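Local structure of beta-N-acetylhexosaminidase (Beutenbergia cavernae, 5BU9) at residues L105-L110 / V163-N168; D135-P140 / F156-E161; G178-I183 / G224-M229; P187-V192 / S231-S236; V206-D211 / Y235-P240. The protein probably hydrolyses terminal non-reducing N-acetyl-D-hexosamine residues from N-acetyl-beta-D-hexosaminides, as a family 3 glycoside hydrolase. One frame throughout, in Å; residues are numbered along the deposited sequence.

Contact 1 (L105-L110 / V163-N168); sequences LDPATL and VASHAN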
# COMPACT_ATOMS: atom_id res chain seq x y z
N LEU A 105 15.43 17.55 -6.77
CA LEU A 105 16.68 16.88 -7.14
C LEU A 105 16.65 16.34 -8.59
O LEU A 105 15.60 15.92 -9.10
CB LEU A 105 16.96 15.72 -6.17
CG LEU A 105 17.04 16.00 -4.66
CD1 LEU A 105 16.97 14.71 -3.89
CD2 LEU A 105 18.32 16.76 -4.31
N ASP A 106 17.80 16.38 -9.26
CA ASP A 106 18.02 15.59 -10.48
C ASP A 106 17.61 14.17 -10.16
O ASP A 106 17.96 13.67 -9.10
CB ASP A 106 19.50 15.61 -10.94
CG ASP A 106 19.94 16.96 -11.49
OD1 ASP A 106 19.07 17.78 -11.83
OD2 ASP A 106 21.16 17.19 -11.59
N PRO A 107 16.84 13.52 -11.06
CA PRO A 107 16.42 12.13 -10.80
C PRO A 107 17.59 11.19 -10.47
O PRO A 107 17.47 10.34 -9.59
CB PRO A 107 15.72 11.75 -12.11
CG PRO A 107 15.12 13.04 -12.57
CD PRO A 107 16.18 14.08 -12.25
N ALA A 108 18.71 11.37 -11.16
CA ALA A 108 19.93 10.61 -10.89
C ALA A 108 20.34 10.71 -9.40
O ALA A 108 20.66 9.70 -8.76
CB ALA A 108 21.07 11.11 -11.80
N THR A 109 20.33 11.92 -8.87
CA THR A 109 20.69 12.16 -7.48
C THR A 109 19.67 11.51 -6.52
O THR A 109 20.05 10.93 -5.51
CB THR A 109 20.78 13.67 -7.18
OG1 THR A 109 21.69 14.29 -8.09
CG2 THR A 109 21.23 13.91 -5.75
N LEU A 110 18.39 11.64 -6.85
CA LEU A 110 17.30 11.07 -6.06
C LEU A 110 17.40 9.56 -6.04
O LEU A 110 17.23 8.96 -4.99
CB LEU A 110 15.95 11.49 -6.62
CG LEU A 110 14.68 10.90 -5.97
CD1 LEU A 110 14.72 11.04 -4.43
CD2 LEU A 110 13.47 11.59 -6.54
N VAL A 163 6.51 14.34 -11.59
CA VAL A 163 6.14 13.28 -10.66
C VAL A 163 6.66 11.93 -11.14
O VAL A 163 7.26 11.19 -10.36
CB VAL A 163 4.61 13.25 -10.44
CG1 VAL A 163 4.17 11.95 -9.72
CG2 VAL A 163 4.20 14.49 -9.63
N ALA A 164 6.44 11.61 -12.41
CA ALA A 164 6.94 10.37 -12.99
C ALA A 164 8.45 10.21 -12.85
O ALA A 164 8.92 9.17 -12.41
CB ALA A 164 6.58 10.29 -14.43
N SER A 165 9.21 11.22 -13.27
CA SER A 165 10.67 11.09 -13.30
C SER A 165 11.26 10.96 -11.88
O SER A 165 12.24 10.26 -11.66
CB SER A 165 11.31 12.26 -14.06
OG SER A 165 11.05 13.51 -13.45
N HIS A 166 10.64 11.60 -10.89
CA HIS A 166 11.21 11.50 -9.57
C HIS A 166 10.74 10.24 -8.86
O HIS A 166 11.57 9.52 -8.29
CB HIS A 166 10.93 12.78 -8.79
CG HIS A 166 11.64 13.96 -9.36
ND1 HIS A 166 11.14 14.67 -10.43
CD2 HIS A 166 12.86 14.48 -9.09
CE1 HIS A 166 12.01 15.62 -10.76
NE2 HIS A 166 13.05 15.52 -9.96
N ALA A 167 9.44 9.93 -8.92
CA ALA A 167 8.96 8.74 -8.22
C ALA A 167 9.59 7.50 -8.84
O ALA A 167 9.93 6.55 -8.12
CB ALA A 167 7.43 8.64 -8.25
N ASN A 168 9.79 7.51 -10.15
CA ASN A 168 10.39 6.33 -10.80
C ASN A 168 11.86 6.20 -10.43
O ASN A 168 12.40 5.09 -10.38
CB ASN A 168 10.23 6.39 -12.33
CG ASN A 168 8.83 6.11 -12.78
OD1 ASN A 168 8.01 5.61 -11.99
ND2 ASN A 168 8.53 6.41 -14.04
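Two outer helices of the TIM barrel meet where His166, on helix 160-176, reaches across to Leu105, Pro107 and Leu110 at the start of helix 107-123. The imidazole carries most of the contact. With CG swung anti to the carbonyl carbon (chi1 -67°), the ring leaves its helix and brings NE2 within 2.7 Å of Leu105 O. That hydrogen bond is short but weak, bent to 130° at the hydrogen. At the other ring nitrogen, ND1 bonds back to Thr162 O, one turn earlier in its own helix, so a backbone carbonyl at each nitrogen fixes the rotation of the ring. Two such acceptors would probably favour a doubly protonated imidazole, although its charge is not seen.

Pro107 lies over one ring face, its CG offset toward the rim. The same proline also reaches the helix backbone, with CB 3.8 Å from Ser165 O. Leu110 comes in at the ring edge, roughly at right angles to the histidine. Its CD2 sits 3.6 Å from His166 CB and 3.3 Å from His166 O, a tight fit. Ser165 OG turns back to its own helix, sharing its hydroxyl between Thr162 O and Glu161 O. The whole is a helix-to-helix contact on the outside of the barrel, made by the first turn of one helix and the flank of the next.

Contact 2 (D135-P140 / F156-E161); sequences DVVASP and FGYDAE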
# COMPACT_ATOMS: atom_id res chain seq x y z
N ASP A 135 0.67 10.73 -6.68
CA ASP A 135 -0.44 11.64 -6.74
C ASP A 135 0.08 12.92 -7.34
O ASP A 135 1.22 13.29 -7.09
CB ASP A 135 -1.02 11.92 -5.34
CG ASP A 135 -1.65 10.70 -4.70
OD1 ASP A 135 -2.44 9.99 -5.37
OD2 ASP A 135 -1.34 10.47 -3.50
N VAL A 136 -0.73 13.61 -8.13
CA VAL A 136 -0.31 14.90 -8.67
C VAL A 136 -1.16 16.00 -8.05
O VAL A 136 -2.38 15.94 -8.12
CB VAL A 136 -0.41 14.92 -10.20
CG1 VAL A 136 -0.05 16.26 -10.71
CG2 VAL A 136 0.53 13.90 -10.79
N VAL A 137 -0.52 17.00 -7.46
CA VAL A 137 -1.23 18.14 -6.89
C VAL A 137 -1.33 19.18 -8.02
O VAL A 137 -0.45 19.25 -8.87
CB VAL A 137 -0.51 18.66 -5.61
CG1 VAL A 137 -1.13 19.94 -5.08
CG2 VAL A 137 -0.59 17.62 -4.52
N ALA A 138 -2.40 19.97 -8.06
CA ALA A 138 -2.70 20.79 -9.24
C ALA A 138 -1.68 21.89 -9.48
O ALA A 138 -1.35 22.18 -10.62
CB ALA A 138 -4.09 21.42 -9.12
N SER A 139 -1.23 22.50 -8.38
CA SER A 139 -0.33 23.66 -8.41
C SER A 139 0.21 23.93 -7.00
O SER A 139 -0.41 23.51 -6.02
CB SER A 139 -1.05 24.90 -8.93
OG SER A 139 -1.97 25.38 -7.96
N PRO A 140 1.37 24.61 -6.90
CA PRO A 140 1.90 24.87 -5.55
C PRO A 140 0.96 25.76 -4.69
O PRO A 140 0.94 25.59 -3.46
CB PRO A 140 3.26 25.57 -5.83
CG PRO A 140 3.23 25.97 -7.30
CD PRO A 140 2.32 24.96 -7.97
N PHE A 156 5.63 14.94 -5.35
CA PHE A 156 6.93 15.22 -5.96
C PHE A 156 6.86 16.49 -6.81
O PHE A 156 7.88 17.09 -7.11
CB PHE A 156 7.40 14.04 -6.82
CG PHE A 156 7.97 12.88 -6.03
CD1 PHE A 156 9.28 12.92 -5.55
CD2 PHE A 156 7.21 11.73 -5.81
CE1 PHE A 156 9.82 11.85 -4.85
CE2 PHE A 156 7.74 10.65 -5.11
CZ PHE A 156 9.05 10.71 -4.62
N GLY A 157 5.65 16.91 -7.16
CA GLY A 157 5.47 18.04 -8.07
C GLY A 157 4.02 18.14 -8.57
O GLY A 157 3.12 17.54 -8.01
N TYR A 158 3.81 18.89 -9.65
CA TYR A 158 2.50 19.42 -9.98
C TYR A 158 2.11 19.12 -11.42
O TYR A 158 1.20 19.72 -11.96
CB TYR A 158 2.48 20.93 -9.73
CG TYR A 158 2.96 21.22 -8.34
CD1 TYR A 158 2.11 21.01 -7.27
CD2 TYR A 158 4.26 21.62 -8.08
CE1 TYR A 158 2.53 21.21 -5.97
CE2 TYR A 158 4.69 21.83 -6.77
CZ TYR A 158 3.82 21.62 -5.72
OH TYR A 158 4.20 21.82 -4.42
N ASP A 159 2.84 18.18 -12.01
CA ASP A 159 2.54 17.66 -13.34
C ASP A 159 3.04 16.22 -13.49
O ASP A 159 3.90 15.75 -12.72
CB ASP A 159 3.17 18.54 -14.43
CG ASP A 159 4.66 18.73 -14.22
OD1 ASP A 159 5.44 17.83 -14.62
OD2 ASP A 159 5.04 19.77 -13.64
N ALA A 160 2.51 15.52 -14.49
CA ALA A 160 2.78 14.10 -14.65
C ALA A 160 4.26 13.82 -14.93
O ALA A 160 4.78 12.80 -14.50
CB ALA A 160 1.92 13.53 -15.75
N GLU A 161 4.93 14.72 -15.64
CA GLU A 161 6.30 14.44 -16.04
C GLU A 161 7.28 14.52 -14.85
O GLU A 161 8.13 13.66 -14.67
CB GLU A 161 6.74 15.38 -17.15
CG GLU A 161 8.14 15.07 -17.69
CD GLU A 161 8.82 16.28 -18.35
OE1 GLU A 161 8.17 17.35 -18.47
OE2 GLU A 161 10.01 16.16 -18.74
O HOH W 1 3.96 12.92 -6.27
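Pro140 lies flat over one face of the Tyr158 ring while Val137 stands beside its edge, so the tyrosine fills the angle between two parts of the loop 135-140. The proline contact is a CH-pi interaction: Pro140 CD is 3.8 Å from the centroid of the Tyr158 ring and only 11° off its normal. Val137 runs alongside, pointing the same way as the tyrosine, with its CB 3.9 Å from Tyr158 CD1 and CG1 in the plane of the ring. Tyr158 keeps CG beside its backbone N (chi1 -53°), which slides the ring along the loop toward Ser139 and Pro140. Its hydroxyl makes a weak hydrogen bond to Glu155.

Below the ring the backbones come close, Tyr158 CA making a CA-H...O contact of 3.2 Å with Val137 O. Val136 points toward the segment 156-161, and its CG1 rests 3.7 Å from Tyr158 C, against the peptide that leads into Asp159. A water then ties the start of both segments, giving a hydrogen to Asp135 O and accepting one from Phe156 N. Asp159 is the N-cap of helix 160-176. This is a long beta-alpha loop of a TIM barrel, folded back on itself just before its helix begins.

Contact 3 (G178-I183 / G224-M229); sequences GVETVI and GAAFVM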
# COMPACT_ATOMS: atom_id res chain seq x y z
N GLY A 178 16.93 -3.93 -3.02
CA GLY A 178 16.11 -5.07 -2.64
C GLY A 178 14.76 -4.75 -2.01
O GLY A 178 14.14 -5.62 -1.40
N VAL A 179 14.30 -3.51 -2.16
CA VAL A 179 13.02 -3.10 -1.58
C VAL A 179 12.05 -2.73 -2.68
O VAL A 179 12.29 -1.76 -3.40
CB VAL A 179 13.16 -1.90 -0.63
CG1 VAL A 179 11.83 -1.65 0.05
CG2 VAL A 179 14.25 -2.14 0.37
N GLU A 180 10.96 -3.48 -2.80
CA GLU A 180 9.95 -3.15 -3.80
C GLU A 180 9.15 -1.95 -3.33
O GLU A 180 9.12 -1.66 -2.14
CB GLU A 180 9.02 -4.34 -4.07
CG GLU A 180 9.53 -5.26 -5.21
CD GLU A 180 9.51 -4.59 -6.60
OE1 GLU A 180 9.91 -5.26 -7.58
OE2 GLU A 180 9.08 -3.40 -6.71
N THR A 181 8.51 -1.27 -4.28
CA THR A 181 7.72 -0.09 -3.95
C THR A 181 6.24 -0.30 -4.28
O THR A 181 5.87 -1.22 -5.01
CB THR A 181 8.25 1.13 -4.70
OG1 THR A 181 8.52 0.76 -6.06
CG2 THR A 181 9.56 1.62 -4.04
N VAL A 182 5.39 0.54 -3.69
CA VAL A 182 3.97 0.56 -3.99
C VAL A 182 3.59 1.96 -4.43
O VAL A 182 3.62 2.87 -3.62
CB VAL A 182 3.16 0.16 -2.77
CG1 VAL A 182 1.66 0.17 -3.10
CG2 VAL A 182 3.64 -1.23 -2.26
N ILE A 183 3.26 2.18 -5.70
CA ILE A 183 2.92 3.56 -6.09
C ILE A 183 1.51 3.86 -5.57
O ILE A 183 0.64 2.98 -5.57
CB ILE A 183 3.07 3.78 -7.62
CG1 ILE A 183 2.21 2.80 -8.41
CG2 ILE A 183 4.52 3.58 -8.04
CD1 ILE A 183 2.16 3.17 -9.86
N GLY A 224 7.64 -0.33 -14.59
CA GLY A 224 7.86 -1.61 -13.95
C GLY A 224 7.23 -1.82 -12.57
O GLY A 224 7.53 -2.82 -11.91
N ALA A 225 6.35 -0.91 -12.13
CA ALA A 225 5.70 -1.01 -10.82
C ALA A 225 5.06 -2.39 -10.60
O ALA A 225 4.39 -2.90 -11.49
CB ALA A 225 4.65 0.08 -10.69
N ALA A 226 5.28 -2.98 -9.43
CA ALA A 226 4.84 -4.34 -9.12
C ALA A 226 3.66 -4.34 -8.16
O ALA A 226 3.00 -5.36 -7.97
CB ALA A 226 5.98 -5.15 -8.53
N PHE A 227 3.46 -3.19 -7.50
CA PHE A 227 2.39 -2.95 -6.52
C PHE A 227 1.81 -1.57 -6.75
O PHE A 227 2.55 -0.59 -6.95
CB PHE A 227 2.88 -3.02 -5.06
CG PHE A 227 3.42 -4.36 -4.63
CD1 PHE A 227 4.70 -4.76 -5.01
CD2 PHE A 227 2.66 -5.20 -3.81
CE1 PHE A 227 5.22 -6.01 -4.61
CE2 PHE A 227 3.15 -6.45 -3.41
CZ PHE A 227 4.44 -6.87 -3.81
N VAL A 228 0.49 -1.48 -6.71
CA VAL A 228 -0.23 -0.21 -6.76
C VAL A 228 -1.19 -0.16 -5.58
O VAL A 228 -1.93 -1.12 -5.33
CB VAL A 228 -0.99 -0.03 -8.09
CG1 VAL A 228 -1.85 1.21 -8.01
CG2 VAL A 228 -0.00 0.02 -9.29
N MSE A 229 -1.21 0.97 -4.89
CA MSE A 229 -2.21 1.20 -3.83
C MSE A 229 -3.36 2.09 -4.30
O MSE A 229 -3.15 3.10 -4.98
CB MSE A 229 -1.56 1.81 -2.58
CG MSE A 229 -2.57 2.18 -1.52
SE MSE A 229 -1.76 3.00 0.05
CE MSE A 229 -0.94 1.46 0.80
O HOH W 2 6.78 -1.99 -7.57
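Glu180 OE2, lying against the methyl of Ala226, is gripped by three groups: the side chain of Arg175 in a salt bridge, Thr181 N on its anti lone pair, and a water. That water is itself held three ways, donating to Glu180 OE2 and to Thr181 O and accepting from Ala226 N at 2.6 Å. It bridges the strands just before they pair directly.

Pairing is parallel and turns on Ile183, which bonds to the residues either side of Val228. Ile183 N donates to Phe227 O at 3.1 Å, the donor tilted 34° from the carbonyl plane. Met229 N returns a nearly straight bond of 2.8 Å to Ile183 O. Ile183 and Val228 share one sheet face, meeting at CG1 and CG2, 3.7 Å apart. On the opposite face Val182 spreads its two methyls along strand 227-230: CG1, anti to the backbone N (chi1 -179°), lies 3.5 Å from Met229 N, while CG2 presses on Phe227 CB at 3.4 Å.

Within the barrel, strand 180-186 runs between strands 128-129 and 227-230, and the latter pairs onward with 264-267. Leu128 packs on both Val182 and Phe227, whereas Thr181 faces Met174 and Arg175 of helix 160-176.

Contact 4 (P187-V192 / S231-S236); sequences PGLGRV and STAVYS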
# COMPACT_ATOMS: atom_id res chain seq x y z
N PRO A 187 -6.77 6.43 -8.03
CA PRO A 187 -6.30 7.15 -9.23
C PRO A 187 -5.71 8.54 -8.99
O PRO A 187 -5.43 9.27 -9.96
CB PRO A 187 -7.57 7.26 -10.09
CG PRO A 187 -8.69 7.39 -9.05
CD PRO A 187 -8.24 6.53 -7.85
N GLY A 188 -5.48 8.90 -7.74
CA GLY A 188 -4.87 10.18 -7.40
C GLY A 188 -5.56 10.88 -6.24
O GLY A 188 -6.75 11.16 -6.28
N LEU A 189 -4.81 11.16 -5.18
CA LEU A 189 -5.37 11.75 -3.97
C LEU A 189 -4.95 13.21 -3.82
O LEU A 189 -5.23 13.83 -2.80
CB LEU A 189 -4.91 10.94 -2.76
CG LEU A 189 -5.78 10.75 -1.53
CD1 LEU A 189 -7.24 10.52 -1.90
CD2 LEU A 189 -5.24 9.55 -0.75
N GLY A 190 -4.28 13.75 -4.83
CA GLY A 190 -3.76 15.09 -4.74
C GLY A 190 -4.77 16.19 -5.00
O GLY A 190 -4.40 17.36 -5.02
N ARG A 191 -6.04 15.84 -5.21
CA ARG A 191 -7.02 16.87 -5.54
C ARG A 191 -8.27 16.85 -4.65
O ARG A 191 -9.16 17.69 -4.81
CB ARG A 191 -7.41 16.76 -7.02
CG ARG A 191 -6.17 16.71 -7.95
CD ARG A 191 -6.59 16.96 -9.42
NE ARG A 191 -7.07 18.33 -9.56
CZ ARG A 191 -7.42 18.90 -10.70
NH1 ARG A 191 -7.37 18.23 -11.85
NH2 ARG A 191 -7.84 20.17 -10.67
N VAL A 192 -8.35 15.93 -3.68
CA VAL A 192 -9.45 16.00 -2.71
C VAL A 192 -9.24 17.20 -1.79
O VAL A 192 -8.11 17.62 -1.57
CB VAL A 192 -9.57 14.71 -1.87
CG1 VAL A 192 -10.08 13.54 -2.73
CG2 VAL A 192 -8.23 14.40 -1.21
N SER A 231 -6.80 4.52 -3.56
CA SER A 231 -7.52 5.51 -2.75
C SER A 231 -8.90 5.02 -2.29
O SER A 231 -9.51 4.21 -2.97
CB SER A 231 -7.70 6.76 -3.61
OG SER A 231 -8.54 7.71 -3.04
N THR A 232 -9.41 5.56 -1.17
CA THR A 232 -10.79 5.25 -0.79
C THR A 232 -11.74 6.41 -1.09
O THR A 232 -12.91 6.33 -0.80
CB THR A 232 -10.95 4.88 0.68
OG1 THR A 232 -10.42 5.93 1.47
CG2 THR A 232 -10.23 3.57 1.01
N ALA A 233 -11.23 7.48 -1.68
CA ALA A 233 -12.06 8.62 -2.09
C ALA A 233 -13.09 8.19 -3.13
O ALA A 233 -12.89 7.20 -3.83
CB ALA A 233 -11.17 9.74 -2.64
N VAL A 234 -14.19 8.93 -3.24
CA VAL A 234 -15.16 8.67 -4.29
C VAL A 234 -14.85 9.61 -5.44
O VAL A 234 -14.73 10.82 -5.23
CB VAL A 234 -16.60 8.86 -3.80
CG1 VAL A 234 -17.51 8.65 -4.95
CG2 VAL A 234 -16.93 7.85 -2.69
N TYR A 235 -14.68 9.07 -6.65
CA TYR A 235 -14.27 9.88 -7.81
C TYR A 235 -15.46 10.13 -8.74
O TYR A 235 -15.76 9.29 -9.57
CB TYR A 235 -13.10 9.21 -8.59
CG TYR A 235 -11.83 9.23 -7.77
CD1 TYR A 235 -11.62 8.31 -6.75
CD2 TYR A 235 -10.88 10.25 -7.96
CE1 TYR A 235 -10.47 8.38 -5.92
CE2 TYR A 235 -9.73 10.32 -7.14
CZ TYR A 235 -9.53 9.38 -6.14
OH TYR A 235 -8.41 9.43 -5.37
N SER A 236 -16.10 11.28 -8.58
CA SER A 236 -17.27 11.69 -9.37
C SER A 236 -17.14 11.46 -10.87
O SER A 236 -18.09 11.03 -11.52
CB SER A 236 -17.54 13.17 -9.15
OG SER A 236 -18.17 13.39 -7.93
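Pro187 and Gly188 close the Lys-His-Phe-Pro-Gly sequence characteristic of the beta-N-acetylhexosaminidases of glycoside hydrolase family 3, and here they fold over Tyr235 at the mouth of the TIM barrel. This is the tight part of the contact. A cis peptide bond precedes Pro187, whose ring lies over the centre of the tyrosine: Pro187 CG is 3.5 Å from the centroid of the Tyr235 ring and 5° off its normal, a well-aligned CH-pi interaction. At the ring edge the phenol donates to Gly188 O, with Tyr235 OH only 2.6 Å away. The bond meets that carbonyl from above its plane, 62° out of it, rather than on a lone pair. Gly188 has backbone angles that call for glycine.

Leu189 also fits closely, with CD1 3.3 Å from Ser231 OG. Its chi1 of -146° is well off a staggered position, which may reflect some strain.

Packing relaxes toward Ala233, whose methyl is met less closely by that same Leu189 CD1 and by Val192 CG1, the latter 4.0 Å from Ala233 CB. Toward the solvent, partly exposed Arg191 swings away from the strand and makes a salt bridge with Asp211. The buried hydroxyls, by contrast, form a relay: Ser231 OG donates to Tyr235 OH at 2.9 Å and, closing an ST turn, accepts from Ala233 N at 3.0 Å.

Contact 5 (V206-D211 / Y235-P240); sequences VTTADD and YSQIDP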
# COMPACT_ATOMS: atom_id res chain seq x y z
N VAL A 206 -13.01 16.36 -9.66
CA VAL A 206 -12.23 16.92 -10.79
C VAL A 206 -11.33 15.91 -11.48
O VAL A 206 -11.02 16.09 -12.65
CB VAL A 206 -11.38 18.11 -10.33
CG1 VAL A 206 -12.26 19.32 -10.05
CG2 VAL A 206 -10.59 17.72 -9.08
N THR A 207 -10.88 14.88 -10.76
CA THR A 207 -9.97 13.88 -11.33
C THR A 207 -10.72 12.95 -12.27
O THR A 207 -11.61 12.21 -11.81
CB THR A 207 -9.26 13.04 -10.20
OG1 THR A 207 -8.51 13.91 -9.33
CG2 THR A 207 -8.34 11.97 -10.79
N THR A 208 -10.37 12.99 -13.57
CA THR A 208 -10.87 12.05 -14.60
C THR A 208 -9.83 10.97 -14.90
O THR A 208 -8.73 11.01 -14.36
CB THR A 208 -11.20 12.75 -15.93
OG1 THR A 208 -9.97 13.05 -16.60
CG2 THR A 208 -11.98 14.06 -15.70
N ALA A 209 -10.18 10.01 -15.75
CA ALA A 209 -9.26 8.96 -16.19
C ALA A 209 -8.10 9.54 -17.02
O ALA A 209 -7.07 8.91 -17.18
CB ALA A 209 -10.01 7.87 -17.00
N ASP A 210 -8.28 10.76 -17.54
CA ASP A 210 -7.24 11.46 -18.32
C ASP A 210 -6.38 12.39 -17.46
O ASP A 210 -5.45 13.02 -17.97
CB ASP A 210 -7.86 12.29 -19.47
CG ASP A 210 -8.71 11.46 -20.44
OD1 ASP A 210 -8.24 10.39 -20.90
OD2 ASP A 210 -9.86 11.89 -20.73
N ASP A 211 -6.70 12.48 -16.17
CA ASP A 211 -5.98 13.37 -15.28
C ASP A 211 -4.49 13.09 -15.34
O ASP A 211 -4.06 11.96 -15.55
CB ASP A 211 -6.45 13.23 -13.81
CG ASP A 211 -5.95 14.39 -12.91
OD1 ASP A 211 -6.65 15.43 -12.80
OD2 ASP A 211 -4.86 14.28 -12.29
N TYR A 235 -14.68 9.07 -6.65
CA TYR A 235 -14.27 9.88 -7.81
C TYR A 235 -15.46 10.13 -8.74
O TYR A 235 -15.76 9.29 -9.57
CB TYR A 235 -13.10 9.21 -8.59
CG TYR A 235 -11.83 9.23 -7.77
CD1 TYR A 235 -11.62 8.31 -6.75
CD2 TYR A 235 -10.88 10.25 -7.96
CE1 TYR A 235 -10.47 8.38 -5.92
CE2 TYR A 235 -9.73 10.32 -7.14
CZ TYR A 235 -9.53 9.38 -6.14
OH TYR A 235 -8.41 9.43 -5.37
N SER A 236 -16.10 11.28 -8.58
CA SER A 236 -17.27 11.69 -9.37
C SER A 236 -17.14 11.46 -10.87
O SER A 236 -18.09 11.03 -11.52
CB SER A 236 -17.54 13.17 -9.15
OG SER A 236 -18.17 13.39 -7.93
N GLN A 237 -15.97 11.74 -11.42
CA GLN A 237 -15.80 11.76 -12.88
C GLN A 237 -15.32 10.43 -13.44
O GLN A 237 -15.06 10.33 -14.65
CB GLN A 237 -14.80 12.84 -13.31
CG GLN A 237 -15.00 14.19 -12.63
CD GLN A 237 -16.36 14.77 -12.93
OE1 GLN A 237 -16.85 14.67 -14.06
NE2 GLN A 237 -17.00 15.34 -11.92
N ILE A 238 -15.13 9.44 -12.58
CA ILE A 238 -14.66 8.12 -13.00
C ILE A 238 -15.68 7.10 -12.56
O ILE A 238 -16.27 6.41 -13.38
CB ILE A 238 -13.25 7.77 -12.45
CG1 ILE A 238 -12.24 8.86 -12.80
CG2 ILE A 238 -12.78 6.45 -13.03
CD1 ILE A 238 -10.90 8.71 -12.07
N ASP A 239 -15.91 6.99 -11.25
CA ASP A 239 -17.02 6.15 -10.76
C ASP A 239 -17.60 6.70 -9.47
O ASP A 239 -17.00 6.53 -8.40
CB ASP A 239 -16.55 4.72 -10.55
CG ASP A 239 -17.65 3.81 -9.95
OD1 ASP A 239 -18.84 4.15 -9.99
OD2 ASP A 239 -17.30 2.74 -9.44
N PRO A 240 -18.78 7.33 -9.56
CA PRO A 240 -19.34 8.01 -8.38
C PRO A 240 -20.09 7.08 -7.43
O PRO A 240 -20.59 7.54 -6.42
CB PRO A 240 -20.31 9.03 -8.99
CG PRO A 240 -20.76 8.40 -10.35
CD PRO A 240 -19.53 7.60 -10.82
O HOH W 3 -13.60 12.49 -10.01
O HOH W 4 -13.14 9.81 -16.45
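Thr208 and Gln237 bring the two backbones within 5.2 Å, CA to CA, just where the first segment enters a type I turn from Thr208 to Asp211. Two waters bridge the gap. One lies 2.7 Å from Thr207 O, to which it probably donates, and takes a hydrogen from Gln237 N, while the other accepts from Ala209 N and donates to Gln237 O at 2.7 Å. Both peptide groups of Gln237 thus reach the opposite loop through solvent.

Side chains close over this from the second segment. Ile238 points toward the first segment and lays CG1 3.5 Å from Thr207 O, with CD1 continuing to Thr208 C at 3.8 Å. Gln237 crosses Thr208 obliquely, its CB 3.9 Å from Thr208 CG2, and then bends at chi2 (-61°) so that NE2 turns to a weak bond with Asp205 O. Thr207 lies alongside Tyr235, its CB in the plane of the ring and 3.9 Å from CD2; its hydroxyl is taken by Asp204.

Thr208 OG1, set between its backbone N and carbonyl carbon (chi1 76°), accepts from Asp210 N at 3.0 Å and makes an ST turn. Asp211 follows as N-cap of helix 212-222, bonding to Ser213 N. Two neighbouring beta-alpha loops of a TIM barrel meet here, each just beyond its strand of the small parallel pair 203-204 and 234-235.

Contacts 1 and 2 share helix 160-176, their centres 13 Å apart, and Phe156 of contact 2 packs on His166 and Ala167 of contact 1. Contact 2 passes to contact 4 through Asp135, whose OD1 probably bonds to Leu189 N at 2.6 Å. The centres of contacts 4 and 5 lie about 8 Å apart; the two share Tyr235 and Ser236, while Arg191 and Asp211 join the loops by a salt bridge. Contact 3 pairs two barrel strands, whose C-terminal continuations lead into the two segments of contact 4, centres about 20 Å away. A glycerol, probably from the crystallisation liquor, lies about 4 Å from the Met229 side chain and may mark a pocket.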